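Local coordinates for protein B-agarase (Saccharophagus degradans, PDB 4BQ2) that hydrolyses the beta-glycosidic links of agarose as a family 50 exo-beta-agarase, probably releasing short sugar units from the chain end, at residues N16-N21 and A55-Q60; H49-L54 and S170-S175; L88-Q93 and S164-I169; N94-T99 and K159-S164. All coordinates share one frame; numbering follows the deposited sequence.

Contact 1 of 4, residues N16-N21 and A55-Q60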
loop_
_atom_site.group_PDB
_atom_site.type_symbol
_atom_site.label_atom_id
_atom_site.label_comp_id
_atom_site.label_asym_id
_atom_site.label_seq_id
_atom_site.Cartn_x
_atom_site.Cartn_y
_atom_site.Cartn_z
ATOM N N ASN A 16 27.620 20.877 9.551
ATOM C CA ASN A 16 26.961 20.526 8.290
ATOM C C ASN A 16 25.745 19.619 8.480
ATOM O O ASN A 16 25.136 19.193 7.499
ATOM C CB ASN A 16 27.940 19.845 7.330
ATOM C CG ASN A 16 29.134 20.715 6.995
ATOM O OD1 ASN A 16 29.041 21.948 6.963
ATOM N ND2 ASN A 16 30.271 20.074 6.742
ATOM N N ILE A 17 25.404 19.318 9.731
ATOM C CA ILE A 17 24.223 18.502 10.034
ATOM C C ILE A 17 23.120 19.331 10.656
ATOM O O ILE A 17 23.316 19.979 11.674
ATOM C CB ILE A 17 24.531 17.273 10.915
ATOM C CG1 ILE A 17 25.608 16.405 10.254
ATOM C CG2 ILE A 17 23.242 16.451 11.122
ATOM C CD1 ILE A 17 26.168 15.333 11.159
ATOM N N HIS A 18 21.939 19.262 10.069
ATOM C CA HIS A 18 20.812 20.103 10.491
ATOM C C HIS A 18 19.696 19.265 11.118
ATOM O O HIS A 18 19.413 18.146 10.650
ATOM C CB HIS A 18 20.320 20.898 9.278
ATOM C CG HIS A 18 21.432 21.606 8.559
ATOM N ND1 HIS A 18 21.809 22.897 8.862
ATOM C CD2 HIS A 18 22.306 21.171 7.618
ATOM C CE1 HIS A 18 22.845 23.239 8.116
ATOM N NE2 HIS A 18 23.173 22.207 7.358
ATOM N N PHE A 19 19.073 19.802 12.168
ATOM C CA PHE A 19 18.116 19.031 12.966
ATOM C C PHE A 19 16.697 19.551 12.818
ATOM O O PHE A 19 16.440 20.741 13.033
ATOM C CB PHE A 19 18.604 18.939 14.406
ATOM C CG PHE A 19 19.994 18.365 14.490
ATOM C CD1 PHE A 19 20.216 17.015 14.175
ATOM C CD2 PHE A 19 21.087 19.173 14.782
ATOM C CE1 PHE A 19 21.499 16.477 14.208
ATOM C CE2 PHE A 19 22.372 18.645 14.827
ATOM C CZ PHE A 19 22.586 17.304 14.525
ATOM N N LEU A 20 15.804 18.649 12.408
ATOM C CA LEU A 20 14.392 18.955 12.168
ATOM C C LEU A 20 13.586 18.436 13.335
ATOM O O LEU A 20 13.455 17.214 13.498
ATOM C CB LEU A 20 13.878 18.250 10.911
ATOM C CG LEU A 20 14.622 18.358 9.589
ATOM C CD1 LEU A 20 13.603 18.322 8.467
ATOM C CD2 LEU A 20 15.447 19.629 9.494
ATOM N N ASN A 21 13.043 19.355 14.130
ATOM C CA ASN A 21 12.253 19.001 15.293
ATOM C C ASN A 21 12.874 17.863 16.084
ATOM O O ASN A 21 12.234 16.835 16.381
ATOM C CB ASN A 21 10.840 18.684 14.863
ATOM C CG ASN A 21 10.073 19.935 14.522
ATOM O OD1 ASN A 21 9.802 20.756 15.404
ATOM N ND2 ASN A 21 9.736 20.094 13.267
ATOM N N ALA A 55 19.470 16.147 8.554
ATOM C CA ALA A 55 19.856 16.226 7.170
ATOM C C ALA A 55 21.296 16.670 7.142
ATOM O O ALA A 55 21.659 17.715 7.702
ATOM C CB ALA A 55 18.977 17.211 6.386
ATOM N N ILE A 56 22.125 15.857 6.502
ATOM C CA ILE A 56 23.504 16.257 6.278
ATOM C C ILE A 56 23.541 16.955 4.937
ATOM O O ILE A 56 23.145 16.381 3.907
ATOM C CB ILE A 56 24.459 15.059 6.278
ATOM C CG1 ILE A 56 24.196 14.155 7.485
ATOM C CG2 ILE A 56 25.913 15.552 6.327
ATOM C CD1 ILE A 56 24.793 12.777 7.327
ATOM N N VAL A 57 24.040 18.188 4.942
ATOM C CA VAL A 57 24.027 19.017 3.747
ATOM C C VAL A 57 25.379 19.721 3.639
ATOM O O VAL A 57 25.564 20.780 4.222
ATOM C CB VAL A 57 22.915 20.094 3.781
ATOM C CG1 VAL A 57 22.885 20.837 2.454
ATOM C CG2 VAL A 57 21.551 19.482 4.069
ATOM N N PRO A 58 26.320 19.114 2.912
ATOM C CA PRO A 58 27.636 19.714 2.718
ATOM C C PRO A 58 27.551 20.989 1.898
ATOM O O PRO A 58 26.641 21.183 1.092
ATOM C CB PRO A 58 28.394 18.658 1.909
ATOM C CG PRO A 58 27.311 17.901 1.201
ATOM C CD PRO A 58 26.204 17.821 2.218
ATOM N N GLU A 59 28.539 21.836 2.134
ATOM C CA GLU A 59 28.711 23.124 1.497
ATOM C C GLU A 59 28.532 23.010 -0.017
ATOM O O GLU A 59 27.693 23.694 -0.610
ATOM C CB GLU A 59 30.126 23.582 1.868
ATOM C CG GLU A 59 30.542 23.069 3.266
ATOM C CD GLU A 59 31.099 21.629 3.341
ATOM O OE1 GLU A 59 31.885 21.218 2.450
ATOM O OE2 GLU A 59 30.771 20.908 4.320
ATOM N N GLN A 60 29.325 22.135 -0.621
ATOM C CA GLN A 60 29.208 21.776 -2.032
ATOM C C GLN A 60 28.985 20.263 -2.054
ATOM O O GLN A 60 29.504 19.566 -1.194
ATOM C CB GLN A 60 30.501 22.114 -2.763
ATOM C CG GLN A 60 30.882 23.598 -2.721
ATOM C CD GLN A 60 32.391 23.834 -2.689
ATOM O OE1 GLN A 60 33.180 22.950 -2.314
ATOM N NE2 GLN A 60 32.803 25.043 -3.079
HETATM O O HOH W 1 25.273 22.886 5.856
#
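His-18 and Ala-55 form an antiparallel hydrogen-bonded pair between strands 17-20 and 51-56. The N of His-18 donates to Ala-55 O at 2.8 Å, and Ala-55 N donates back to His-18 O. A third bond, from Val-57 N to Asn-16 O, is almost straight at 177° and carries the ladder past the end of strand 51-56.

The His-18 side chain leans along the partner strand. Its CB lies 3.8 Å from Ala-55 O. CG sits beside the backbone N (chi1 -50°), which turns the ring toward residues 55-57. His-18 CD2 then comes to 3.5 Å from Ala-55 O, which lies at the ring edge near its plane. His-18 CD2 is also 4.0 Å from Val-57 CG2, whose side chain crosses the imidazole at about a right angle. At the tip, His-18 NE2 shares a hydrogen bond with a water O 2.7 Å away, in the ring plane. That water donates to Val-57 O.

On the other face of the sheet, Ile-17 and Ile-56 lie side by side, with their CG1 atoms 3.8 Å apart. Both also touch Phe-6 of strand 3-6.

The two faces thus differ in chemistry. The isoleucine face is apolar and buried. His-18, on the opposite face, is exposed, and there a water joins its imidazole to Val-57 O, where regular pairing stops.

Contact 2 of 4, residues H49-L54 and S170-S175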
loop_
_atom_site.group_PDB
_atom_site.type_symbol
_atom_site.label_atom_id
_atom_site.label_comp_id
_atom_site.label_asym_id
_atom_site.label_seq_id
_atom_site.Cartn_x
_atom_site.Cartn_y
_atom_site.Cartn_z
ATOM N N HIS A 49 5.365 16.356 16.256
ATOM C CA HIS A 49 5.718 16.827 14.919
ATOM C C HIS A 49 5.786 15.651 13.935
ATOM O O HIS A 49 6.360 14.593 14.236
ATOM C CB HIS A 49 7.060 17.562 14.952
ATOM C CG HIS A 49 7.037 18.810 15.792
ATOM N ND1 HIS A 49 7.483 18.846 17.095
ATOM C CD2 HIS A 49 6.627 20.067 15.502
ATOM C CE1 HIS A 49 7.350 20.075 17.578
ATOM N NE2 HIS A 49 6.837 20.835 16.628
ATOM N N SER A 50 5.223 15.855 12.748
ATOM C CA SER A 50 4.990 14.771 11.818
ATOM C C SER A 50 6.214 14.475 10.947
ATOM O O SER A 50 6.279 13.420 10.289
ATOM C CB SER A 50 3.759 15.085 10.945
ATOM O OG SER A 50 4.074 16.131 10.074
ATOM N N TYR A 51 7.176 15.393 10.921
ATOM C CA TYR A 51 8.420 15.168 10.201
ATOM C C TYR A 51 9.565 15.583 11.092
ATOM O O TYR A 51 9.668 16.755 11.442
ATOM C CB TYR A 51 8.479 15.944 8.869
ATOM C CG TYR A 51 9.653 15.509 8.016
ATOM C CD1 TYR A 51 10.909 16.050 8.228
ATOM C CD2 TYR A 51 9.510 14.538 7.018
ATOM C CE1 TYR A 51 12.000 15.648 7.487
ATOM C CE2 TYR A 51 10.601 14.135 6.246
ATOM C CZ TYR A 51 11.850 14.708 6.506
ATOM O OH TYR A 51 12.973 14.366 5.812
ATOM N N THR A 52 10.432 14.632 11.449
ATOM C CA THR A 52 11.536 14.903 12.373
ATOM C C THR A 52 12.800 14.181 11.860
ATOM O O THR A 52 12.701 13.264 11.025
ATOM C CB THR A 52 11.186 14.399 13.789
ATOM O OG1 THR A 52 11.086 12.965 13.779
ATOM C CG2 THR A 52 9.841 14.979 14.258
ATOM N N GLY A 53 13.974 14.594 12.332
ATOM C CA GLY A 53 15.213 13.903 11.968
ATOM C C GLY A 53 16.405 14.825 11.753
ATOM O O GLY A 53 16.499 15.911 12.365
ATOM N N LEU A 54 17.316 14.376 10.889
ATOM C CA LEU A 54 18.499 15.161 10.523
ATOM C C LEU A 54 18.714 15.158 9.013
ATOM O O LEU A 54 18.189 14.298 8.266
ATOM C CB LEU A 54 19.772 14.652 11.253
ATOM C CG LEU A 54 20.212 13.198 10.969
ATOM C CD1 LEU A 54 20.973 13.088 9.649
ATOM C CD2 LEU A 54 21.112 12.673 12.083
ATOM N N SER A 170 19.445 12.433 4.287
ATOM C CA SER A 170 18.428 12.681 5.281
ATOM C C SER A 170 18.026 11.385 5.981
ATOM O O SER A 170 17.845 10.380 5.311
ATOM C CB SER A 170 17.211 13.273 4.553
ATOM O OG SER A 170 16.128 13.290 5.420
ATOM N N LEU A 171 17.950 11.414 7.313
ATOM C CA LEU A 171 17.326 10.355 8.105
ATOM C C LEU A 171 16.132 10.942 8.846
ATOM O O LEU A 171 16.287 11.841 9.654
ATOM C CB LEU A 171 18.314 9.730 9.100
ATOM C CG LEU A 171 19.347 8.745 8.520
ATOM C CD1 LEU A 171 20.392 8.396 9.569
ATOM C CD2 LEU A 171 18.718 7.467 7.982
ATOM N N SER A 172 14.934 10.429 8.576
ATOM C CA SER A 172 13.740 11.015 9.160
ATOM C C SER A 172 12.796 9.996 9.776
ATOM O O SER A 172 12.728 8.848 9.336
ATOM C CB SER A 172 12.958 11.865 8.152
ATOM O OG SER A 172 12.615 11.143 6.951
ATOM N N VAL A 173 12.038 10.482 10.754
ATOM C CA VAL A 173 10.937 9.766 11.368
ATOM C C VAL A 173 9.639 10.520 11.059
ATOM O O VAL A 173 9.536 11.717 11.371
ATOM C CB VAL A 173 11.188 9.659 12.874
ATOM C CG1 VAL A 173 9.916 9.330 13.642
ATOM C CG2 VAL A 173 12.283 8.633 13.169
ATOM N N GLN A 174 8.651 9.824 10.484
ATOM C CA GLN A 174 7.458 10.453 9.885
ATOM C C GLN A 174 6.156 9.937 10.500
ATOM O O GLN A 174 5.994 8.721 10.674
ATOM C CB GLN A 174 7.464 10.195 8.374
ATOM C CG GLN A 174 8.698 10.779 7.706
ATOM C CD GLN A 174 8.817 10.502 6.216
ATOM O OE1 GLN A 174 7.843 10.165 5.517
ATOM N NE2 GLN A 174 10.030 10.641 5.720
ATOM N N SER A 175 5.236 10.853 10.840
ATOM C CA SER A 175 3.937 10.506 11.386
ATOM C C SER A 175 3.974 9.433 12.474
ATOM O O SER A 175 3.201 8.480 12.443
ATOM C CB SER A 175 2.980 10.068 10.263
ATOM O OG SER A 175 2.697 11.187 9.422
HETATM O O HOH W 2 7.161 11.855 13.233
#
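Strands 51-54 and 170-174 run antiparallel, with their axes 4.5 Å apart at closest approach and their directions 153° apart. Thr-52 pairs with Val-173, and Leu-54 with Leu-171, each through two backbone hydrogen bonds. Ser-175 N extends the ladder by donating to Ser-50 O.

Val-173 O takes two bonds from one residue. Thr-52 N and Thr-52 OG1, the latter at 3.1 Å, reach it from opposite faces of the carbonyl plane. The threonine torsion (chi1 66°) sets OG1 between backbone N and carbonyl carbon, within range of this oxygen. A water also donates to Val-173 O and ties it to His-49 O.

Gly-53 faces Ser-172 with CA atoms only 4.3 Å apart. With no CB, Gly-53 lets the strands come this close; a CB on it would collide with Leu-171 O. The Tyr-51 side chain fills the same face. It lies alongside Gln-174, pointing the same way, with ring and amide planes 31° apart. Tyr-51 CE2 is 3.6 Å from Gln-174 NE2. Tyr-51 CZ comes to 3.5 Å from Ser-172 CB. Gln-174 NE2 donates to Ser-172 OG at 2.9 Å, nearly in the amide plane, which would hold the amide beside the ring.

On the other face Leu-54 CD1 meets Leu-171 CB, and Leu-40 and Leu-42 of strand 36-44 pack on Leu-54. Strand 51-56 lies between strands 17-20 and 166-174. Strand 166-174 in turn pairs with strand 84-92, whose Tyr-87 touches Ser-172 and Gln-174.

Contact 3 of 4, residues L88-Q93 and S164-I169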
loop_
_atom_site.group_PDB
_atom_site.type_symbol
_atom_site.label_atom_id
_atom_site.label_comp_id
_atom_site.label_asym_id
_atom_site.label_seq_id
_atom_site.Cartn_x
_atom_site.Cartn_y
_atom_site.Cartn_z
ATOM N N LEU A 88 15.573 6.854 4.812
ATOM C CA LEU A 88 16.829 7.388 4.352
ATOM C C LEU A 88 16.575 7.916 2.936
ATOM O O LEU A 88 16.217 7.136 2.054
ATOM C CB LEU A 88 17.917 6.295 4.359
ATOM C CG LEU A 88 19.165 6.683 3.555
ATOM C CD1 LEU A 88 19.975 7.726 4.324
ATOM C CD2 LEU A 88 20.016 5.441 3.194
ATOM N N ASP A 89 16.713 9.231 2.762
ATOM C CA ASP A 89 16.571 9.864 1.457
ATOM C C ASP A 89 17.916 10.463 1.120
ATOM O O ASP A 89 18.483 11.203 1.915
ATOM C CB ASP A 89 15.535 10.987 1.522
ATOM C CG ASP A 89 14.110 10.456 1.701
ATOM O OD1 ASP A 89 13.508 10.072 0.684
ATOM O OD2 ASP A 89 13.613 10.422 2.859
ATOM N N VAL A 90 18.419 10.128 -0.064
ATOM C CA VAL A 90 19.707 10.607 -0.508
ATOM C C VAL A 90 19.431 11.355 -1.807
ATOM O O VAL A 90 18.828 10.803 -2.724
ATOM C CB VAL A 90 20.694 9.435 -0.725
ATOM C CG1 VAL A 90 22.033 9.936 -1.241
ATOM C CG2 VAL A 90 20.901 8.664 0.580
ATOM N N THR A 91 19.826 12.633 -1.844
ATOM C CA THR A 91 19.547 13.533 -2.976
ATOM C C THR A 91 20.851 13.970 -3.659
ATOM O O THR A 91 21.833 14.291 -2.982
ATOM C CB THR A 91 18.730 14.759 -2.503
ATOM O OG1 THR A 91 17.521 14.297 -1.887
ATOM C CG2 THR A 91 18.327 15.660 -3.675
ATOM N N ASP A 92 20.888 13.895 -4.987
ATOM C CA ASP A 92 22.072 14.324 -5.718
ATOM C C ASP A 92 21.912 15.764 -6.211
ATOM O O ASP A 92 20.860 16.385 -6.054
ATOM C CB ASP A 92 22.498 13.328 -6.818
ATOM C CG ASP A 92 21.559 13.290 -8.020
ATOM O OD1 ASP A 92 20.823 14.272 -8.322
ATOM O OD2 ASP A 92 21.563 12.248 -8.699
ATOM N N GLN A 93 22.975 16.294 -6.792
ATOM C CA GLN A 93 23.017 17.700 -7.184
ATOM C C GLN A 93 22.040 18.078 -8.276
ATOM O O GLN A 93 21.831 19.265 -8.522
ATOM C CB GLN A 93 24.429 18.073 -7.630
ATOM C CG GLN A 93 24.901 17.399 -8.895
ATOM C CD GLN A 93 26.382 17.626 -9.100
ATOM O OE1 GLN A 93 26.955 18.562 -8.537
ATOM N NE2 GLN A 93 27.025 16.740 -9.850
ATOM N N SER A 164 28.862 11.889 -8.581
ATOM C CA SER A 164 29.812 13.008 -8.654
ATOM C C SER A 164 29.316 14.205 -7.854
ATOM O O SER A 164 30.110 15.078 -7.508
ATOM C CB SER A 164 30.153 13.377 -10.110
ATOM O OG SER A 164 29.032 13.916 -10.809
ATOM N N GLY A 165 28.018 14.229 -7.516
ATOM C CA GLY A 165 27.495 15.256 -6.621
ATOM C C GLY A 165 26.380 14.880 -5.648
ATOM O O GLY A 165 25.216 15.182 -5.893
ATOM N N ILE A 166 26.723 14.252 -4.521
ATOM C CA ILE A 166 25.727 13.952 -3.482
ATOM C C ILE A 166 25.507 15.179 -2.590
ATOM O O ILE A 166 26.421 15.629 -1.906
ATOM C CB ILE A 166 26.105 12.670 -2.659
ATOM C CG1 ILE A 166 26.186 11.431 -3.573
ATOM C CG2 ILE A 166 25.171 12.459 -1.454
ATOM C CD1 ILE A 166 24.989 11.199 -4.479
ATOM N N ALA A 167 24.282 15.696 -2.584
ATOM C CA ALA A 167 23.991 16.994 -1.978
ATOM C C ALA A 167 23.343 16.915 -0.612
ATOM O O ALA A 167 23.441 17.851 0.178
ATOM C CB ALA A 167 23.125 17.849 -2.913
ATOM N N LYS A 168 22.657 15.814 -0.323
ATOM C CA LYS A 168 21.950 15.761 0.927
ATOM C C LYS A 168 21.709 14.323 1.347
ATOM O O LYS A 168 21.423 13.470 0.507
ATOM C CB LYS A 168 20.631 16.498 0.796
ATOM C CG LYS A 168 19.801 16.526 2.060
ATOM C CD LYS A 168 18.397 17.012 1.758
ATOM C CE LYS A 168 18.168 18.373 2.323
ATOM N NZ LYS A 168 16.693 18.473 2.558
ATOM N N ILE A 169 21.860 14.077 2.642
ATOM C CA ILE A 169 21.567 12.767 3.208
ATOM C C ILE A 169 20.642 12.986 4.392
ATOM O O ILE A 169 21.004 13.618 5.389
ATOM C CB ILE A 169 22.839 12.014 3.655
ATOM C CG1 ILE A 169 23.722 11.726 2.442
ATOM C CG2 ILE A 169 22.470 10.718 4.385
ATOM C CD1 ILE A 169 25.090 11.201 2.813
HETATM O O HOH W 3 29.763 16.946 -11.310
#
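Val-90 and Ile-169 pair across antiparallel strands 88-92 and 166-169 on the buried face. This is the tight part of the contact. Leu-88 lies beside Ile-169, pointing the same way, and Leu-88 CD1 is 3.9 Å from Ile-169 CG2. Val-90 CG1 stands anti to its own nitrogen (chi1 178°) and meets Ile-166 CG2 at 4.0 Å. Leu-72 and Phe-74 of strand 70-79 add to this apolar layer over Ile-169.

The other face is looser. The side chains of Thr-91 and Lys-168 come no closer than 4.2 Å, CB to CB, and the lysine tip leads away. The end of the contact at Gln-93 is wet. Gln-93 N donates to Gly-165 O at 2.7 Å, and the extended side chain lies over Gly-165, where a CB would strike Gln-93 CD. At its tip, NE2 donates to a water that in turn donates to Ser-164 OG. NE2 also bonds Asp-162 OD2.

Between the two parts, Thr-91 O accepts from Ala-167 N at 2.9 Å and from Lys-168 N at 3.2 Å. The first donor lies in the carbonyl plane, the second is tilted 22° from it. Two residues of one strand thus face a single residue of the other, and the register shifts by one before Asp-92 meets Ile-166. This is a classic beta bulge in an antiparallel ladder.

Contact 4 of 4, residues N94-T99 and K159-S164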
loop_
_atom_site.group_PDB
_atom_site.type_symbol
_atom_site.label_atom_id
_atom_site.label_comp_id
_atom_site.label_asym_id
_atom_site.label_seq_id
_atom_site.Cartn_x
_atom_site.Cartn_y
_atom_site.Cartn_z
ATOM N N ASN A 94 21.458 17.082 -8.941
ATOM C CA ASN A 94 20.474 17.343 -9.987
ATOM C C ASN A 94 19.039 17.196 -9.474
ATOM O O ASN A 94 18.083 17.200 -10.260
ATOM C CB ASN A 94 20.707 16.396 -11.142
ATOM C CG ASN A 94 22.165 16.332 -11.544
ATOM O OD1 ASN A 94 22.748 17.333 -11.953
ATOM N ND2 ASN A 94 22.756 15.157 -11.447
ATOM N N GLY A 95 18.911 17.056 -8.155
ATOM C CA GLY A 95 17.620 16.860 -7.485
ATOM C C GLY A 95 17.054 15.445 -7.515
ATOM O O GLY A 95 15.967 15.215 -7.003
ATOM N N ALA A 96 17.794 14.495 -8.087
ATOM C CA ALA A 96 17.377 13.096 -8.084
ATOM C C ALA A 96 17.473 12.519 -6.671
ATOM O O ALA A 96 18.364 12.888 -5.941
ATOM C CB ALA A 96 18.199 12.285 -9.049
ATOM N N VAL A 97 16.537 11.643 -6.296
ATOM C CA VAL A 97 16.422 11.155 -4.903
ATOM C C VAL A 97 16.077 9.679 -4.899
ATOM O O VAL A 97 15.296 9.209 -5.754
ATOM C CB VAL A 97 15.255 11.798 -4.090
ATOM C CG1 VAL A 97 15.532 11.724 -2.591
ATOM C CG2 VAL A 97 14.920 13.213 -4.512
ATOM N N PHE A 98 16.607 8.946 -3.920
ATOM C CA PHE A 98 16.128 7.590 -3.661
ATOM C C PHE A 98 15.774 7.495 -2.206
ATOM O O PHE A 98 16.332 8.238 -1.382
ATOM C CB PHE A 98 17.116 6.474 -4.109
ATOM C CG PHE A 98 18.312 6.251 -3.187
ATOM C CD1 PHE A 98 18.155 5.747 -1.876
ATOM C CD2 PHE A 98 19.606 6.463 -3.648
ATOM C CE1 PHE A 98 19.258 5.530 -1.049
ATOM C CE2 PHE A 98 20.712 6.227 -2.840
ATOM C CZ PHE A 98 20.539 5.772 -1.539
ATOM N N THR A 99 14.826 6.600 -1.903
ATOM C CA THR A 99 14.346 6.406 -0.531
ATOM C C THR A 99 14.508 4.937 -0.157
ATOM O O THR A 99 14.010 4.044 -0.854
ATOM C CB THR A 99 12.835 6.781 -0.394
ATOM O OG1 THR A 99 12.625 8.127 -0.828
ATOM C CG2 THR A 99 12.363 6.665 1.060
ATOM N N LYS A 159 17.413 4.664 -8.796
ATOM C CA LYS A 159 18.399 3.627 -8.436
ATOM C C LYS A 159 19.867 4.050 -8.622
ATOM O O LYS A 159 20.759 3.616 -7.873
ATOM C CB LYS A 159 18.143 2.334 -9.210
ATOM C CG LYS A 159 17.092 1.418 -8.560
ATOM C CD LYS A 159 15.686 1.670 -9.110
ATOM C CE LYS A 159 14.729 0.519 -8.717
ATOM N NZ LYS A 159 13.444 0.603 -9.494
ATOM N N ASN A 160 20.119 4.864 -9.638
ATOM C CA ASN A 160 21.474 5.354 -9.882
ATOM C C ASN A 160 21.565 6.864 -9.869
ATOM O O ASN A 160 21.255 7.534 -10.872
ATOM C CB ASN A 160 22.007 4.755 -11.175
ATOM C CG ASN A 160 22.131 3.253 -11.069
ATOM O OD1 ASN A 160 22.987 2.743 -10.337
ATOM N ND2 ASN A 160 21.228 2.537 -11.724
ATOM N N LEU A 161 21.965 7.374 -8.711
ATOM C CA LEU A 161 22.169 8.793 -8.474
ATOM C C LEU A 161 23.456 9.266 -9.164
ATOM O O LEU A 161 24.288 8.441 -9.532
ATOM C CB LEU A 161 22.254 9.086 -6.968
ATOM C CG LEU A 161 20.992 8.866 -6.115
ATOM C CD1 LEU A 161 21.236 9.339 -4.691
ATOM C CD2 LEU A 161 19.768 9.568 -6.718
ATOM N N ASP A 162 23.605 10.588 -9.309
ATOM C CA ASP A 162 24.858 11.197 -9.790
ATOM C C ASP A 162 25.839 11.269 -8.627
ATOM O O ASP A 162 25.852 12.233 -7.864
ATOM C CB ASP A 162 24.579 12.602 -10.381
ATOM C CG ASP A 162 25.833 13.304 -10.914
ATOM O OD1 ASP A 162 26.949 12.725 -10.922
ATOM O OD2 ASP A 162 25.681 14.468 -11.319
ATOM N N LEU A 163 26.667 10.233 -8.517
ATOM C CA LEU A 163 27.645 10.104 -7.439
ATOM C C LEU A 163 28.703 11.220 -7.440
ATOM O O LEU A 163 29.342 11.496 -6.409
ATOM C CB LEU A 163 28.286 8.707 -7.477
ATOM C CG LEU A 163 27.282 7.567 -7.193
ATOM C CD1 LEU A 163 28.000 6.250 -6.920
ATOM C CD2 LEU A 163 26.372 7.899 -6.010
ATOM N N SER A 164 28.862 11.889 -8.581
ATOM C CA SER A 164 29.812 13.008 -8.654
ATOM C C SER A 164 29.316 14.205 -7.854
ATOM O O SER A 164 30.110 15.078 -7.508
ATOM C CB SER A 164 30.153 13.377 -10.110
ATOM O OG SER A 164 29.032 13.916 -10.809
#
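Asn-94 and Asp-162 meet with their side chains crossing at about a right angle, yet their amide and carboxylate planes are only 9° apart. Asn-94 ND2 donates to Asp-162 OD2 at 3.0 Å. Asp-162 OD2 receives it on its anti lone pair, the one away from OD1. The aspartate extends away from its backbone N (chi1 -180°), which carries OD2 toward the turn at 94-96. Its OD1 faces its own loop and accepts from Ser-164 N, 45° out of the carboxylate plane. This closes an Asx turn. The two oxygens therefore serve different partners, which should limit rotation of the carboxylate.

Leu-161 forms the apolar half. Its two methyls part: Leu-161 CD2 touches Ala-96 CB at 3.9 Å, and Leu-161 CD1 comes to 3.5 Å from Phe-98 CD2. The leucine and phenylalanine side chains cross at about a right angle, and the methyl approaches the ring obliquely.

Residues 159-164 belong to the loop that follows strand 150-155 and leads into strand 166-174. It packs against the turn that joins strands 84-92 and 97-104. Asp-92, at the end of the first of these strands, bonds the backbone N atoms of Asn-94, Ala-96 and Asp-162. Val-90 touches both Leu-161 and Phe-98, and Trp-154 of strand 150-155 also packs on Phe-98.

All four contacts lie in the N-terminal beta-rich region, the agarase CBM-like domain. Contacts 1, 2 and 3 join successive neighbours: strands 17-20, 51-56, 166-174 and 84-92. Contacts 1 and 2 share strand 51-56; their centres are about 13 Å apart. Contacts 2 and 3 share strand 166-174. The centres of contacts 2 and 3 are about 17 Å apart. Contact 4 adds the turn into strand 97-104; its centre is about 6 Å from that of contact 3, and the two touch. Contacts 1 and 4 do not touch. Along the chain, the segments of contacts 1 and 2 alternate. Contact 4 lies within the loop closed by contact 3, itself within that closed by contact 2. Distant sequence parts thus form one all-beta unit, consistent with a carbohydrate-binding-module-like domain.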